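Side-chain contact in BvnE (Penicillium brevicompactum, PDB 6U9I), which probably catalyses the stereoselective semipinacol rearrangement in the fungal assembly of brevianamides: residues H23-T28 with R130-F135. Residues are numbered along the deposited sequence; the frame is centred on the assembly and turned at random. Where two conformers were deposited one is given.
Sequences HRWLST and RDVIEF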
loop_
_atom_site.group_PDB
_atom_site.type_symbol
_atom_site.label_atom_id
_atom_site.label_comp_id
_atom_site.label_asym_id
_atom_site.label_seq_id
_atom_site.Cartn_x
_atom_site.Cartn_y
_atom_site.Cartn_z
ATOM N N HIS A 23 7.946 4.807 13.952
ATOM C CA HIS A 23 9.183 4.063 14.150
ATOM C C HIS A 23 9.129 3.222 15.413
ATOM O O HIS A 23 9.722 2.138 15.456
ATOM C CB HIS A 23 10.377 5.018 14.170
ATOM C CG HIS A 23 10.813 5.444 12.800
ATOM N ND1 HIS A 23 11.288 4.550 11.862
ATOM C CD2 HIS A 23 10.825 6.658 12.201
ATOM C CE1 HIS A 23 11.579 5.199 10.747
ATOM N NE2 HIS A 23 11.305 6.479 10.926
ATOM N N ARG A 24 8.410 3.681 16.442
ATOM C CA ARG A 24 8.239 2.839 17.619
ATOM C C ARG A 24 7.466 1.580 17.274
ATOM O O ARG A 24 7.779 0.491 17.774
ATOM C CB ARG A 24 7.542 3.611 18.740
ATOM C CG ARG A 24 7.371 2.786 20.020
ATOM C CD ARG A 24 6.662 3.596 21.086
ATOM N NE ARG A 24 5.353 4.034 20.604
ATOM C CZ ARG A 24 4.533 4.828 21.284
ATOM N NH1 ARG A 24 3.366 5.178 20.759
ATOM N NH2 ARG A 24 4.884 5.272 22.489
ATOM N N TRP A 25 6.439 1.710 16.421
ATOM C CA TRP A 25 5.694 0.533 15.993
ATOM C C TRP A 25 6.609 -0.463 15.286
ATOM O O TRP A 25 6.540 -1.669 15.540
ATOM C CB TRP A 25 4.532 0.956 15.089
ATOM C CG TRP A 25 3.687 -0.186 14.628
ATOM C CD1 TRP A 25 2.715 -0.824 15.345
ATOM C CD2 TRP A 25 3.732 -0.832 13.343
ATOM N NE1 TRP A 25 2.148 -1.827 14.586
ATOM C CE2 TRP A 25 2.756 -1.851 13.356
ATOM C CE3 TRP A 25 4.500 -0.644 12.181
ATOM C CZ2 TRP A 25 2.531 -2.686 12.257
ATOM C CZ3 TRP A 25 4.270 -1.481 11.087
ATOM C CH2 TRP A 25 3.294 -2.482 11.137
ATOM N N LEU A 26 7.486 0.026 14.405
ATOM C CA LEU A 26 8.429 -0.866 13.741
ATOM C C LEU A 26 9.367 -1.525 14.747
ATOM O O LEU A 26 9.654 -2.724 14.646
ATOM C CB LEU A 26 9.253 -0.091 12.710
ATOM C CG LEU A 26 8.648 0.263 11.347
ATOM C CD1 LEU A 26 9.733 0.901 10.488
ATOM C CD2 LEU A 26 8.072 -0.957 10.631
ATOM N N SER A 27 9.875 -0.754 15.713
ATOM C CA SER A 27 10.880 -1.311 16.614
ATOM C C SER A 27 10.267 -2.351 17.539
ATOM O O SER A 27 10.904 -3.368 17.838
ATOM C CB SER A 27 11.557 -0.197 17.416
ATOM O OG SER A 27 10.685 0.278 18.421
ATOM N N THR A 28 9.019 -2.134 17.980
ATOM C CA THR A 28 8.388 -3.144 18.823
ATOM C C THR A 28 8.007 -4.373 18.010
ATOM O O THR A 28 8.016 -5.491 18.538
ATOM C CB THR A 28 7.173 -2.566 19.566
ATOM O OG1 THR A 28 6.213 -2.048 18.640
ATOM C CG2 THR A 28 7.606 -1.441 20.504
ATOM N N ARG A 130 -4.428 3.391 16.682
ATOM C CA ARG A 130 -5.850 3.062 16.765
ATOM C C ARG A 130 -6.356 2.246 15.582
ATOM O O ARG A 130 -7.474 1.728 15.642
ATOM C CB ARG A 130 -6.696 4.340 16.904
ATOM C CG ARG A 130 -6.778 5.191 15.639
ATOM C CD ARG A 130 -7.690 6.418 15.831
ATOM N NE ARG A 130 -9.070 6.020 16.143
ATOM C CZ ARG A 130 -10.033 6.884 16.443
ATOM N NH1 ARG A 130 -11.274 6.459 16.713
ATOM N NH2 ARG A 130 -9.761 8.176 16.459
ATOM N N ASP A 131 -5.559 2.089 14.526
ATOM C CA ASP A 131 -5.969 1.290 13.380
ATOM C C ASP A 131 -4.736 0.972 12.555
ATOM O O ASP A 131 -3.852 1.816 12.420
ATOM C CB ASP A 131 -6.988 2.025 12.504
ATOM C CG ASP A 131 -7.556 1.137 11.413
ATOM O OD1 ASP A 131 -8.405 0.281 11.746
ATOM O OD2 ASP A 131 -7.165 1.281 10.229
ATOM N N VAL A 132 -4.682 -0.241 12.011
ATOM C CA VAL A 132 -3.651 -0.630 11.045
ATOM C C VAL A 132 -4.321 -1.327 9.878
ATOM O O VAL A 132 -5.049 -2.304 10.083
ATOM C CB VAL A 132 -2.612 -1.589 11.648
ATOM C CG1 VAL A 132 -1.480 -1.785 10.664
ATOM C CG2 VAL A 132 -2.110 -1.077 12.935
ATOM N N ILE A 133 -4.044 -0.867 8.656
ATOM C CA ILE A 133 -4.317 -1.660 7.462
ATOM C C ILE A 133 -2.998 -2.237 6.998
ATOM O O ILE A 133 -2.033 -1.490 6.806
ATOM C CB ILE A 133 -4.927 -0.827 6.330
ATOM C CG1 ILE A 133 -6.222 -0.176 6.765
ATOM C CG2 ILE A 133 -5.113 -1.715 5.076
ATOM C CD1 ILE A 133 -6.693 0.827 5.749
ATOM N N GLU A 134 -2.952 -3.547 6.800
ATOM C CA GLU A 134 -1.741 -4.224 6.339
ATOM C C GLU A 134 -2.033 -4.832 4.971
ATOM O O GLU A 134 -2.596 -5.926 4.872
ATOM C CB GLU A 134 -1.282 -5.274 7.346
ATOM C CG GLU A 134 -0.757 -4.667 8.629
ATOM C CD GLU A 134 -0.402 -5.700 9.678
ATOM O OE1 GLU A 134 -0.759 -6.886 9.504
ATOM O OE2 GLU A 134 0.233 -5.318 10.685
ATOM N N PHE A 135 -1.643 -4.121 3.913
ATOM C CA PHE A 135 -1.885 -4.562 2.539
ATOM C C PHE A 135 -0.674 -5.378 2.087
ATOM O O PHE A 135 0.379 -4.816 1.774
ATOM C CB PHE A 135 -2.119 -3.347 1.642
ATOM C CG PHE A 135 -2.755 -3.670 0.309
ATOM C CD1 PHE A 135 -2.037 -4.338 -0.677
ATOM C CD2 PHE A 135 -4.052 -3.257 0.029
ATOM C CE1 PHE A 135 -2.613 -4.632 -1.918
ATOM C CE2 PHE A 135 -4.638 -3.545 -1.218
ATOM C CZ PHE A 135 -3.924 -4.237 -2.180
#
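Trp25 reaches from helix 14-31 toward strand 129-136 and meets Glu134 and Val132 with the six-membered end of its indole. The helix lying over a curved mixed sheet is consistent with the cone-shaped alpha+beta fold of the NTF2-like (SnoaL-like) family, and the contact sits in the interior, near the centre of the chain. Glu134 was built in two conformers; in one of them OE2 comes up at the edge of the indole, close to its plane, 3.8 Å from Trp25 CZ2, so this approach is less certain than that of Val132. In that conformer the carboxylate is turned 57° from the ring, and no hydrogen bond joins the two. Val132 CG1 makes a looser apolar contact, 4.4 Å from Trp25 CZ2 at a slant to the ring.

The backbones themselves stay well apart, with 10.6 Å between Trp25 CA and Val132 CA, and the long indole spans that gap because its CG stands anti to the backbone N (chi1 -178°). Its side chain also packs against Met99 and Leu101 of strand 96-107. Val132 and Glu134, two residues apart on the strand, both direct their CB atoms toward the helix; both also touch Thr47 of the parallel strand 45-50. Behind the tryptophan, Arg24 O accepts both Thr28 N and the hydroxyl of Ser27, whose OG lies 3.0 Å from Arg24 O.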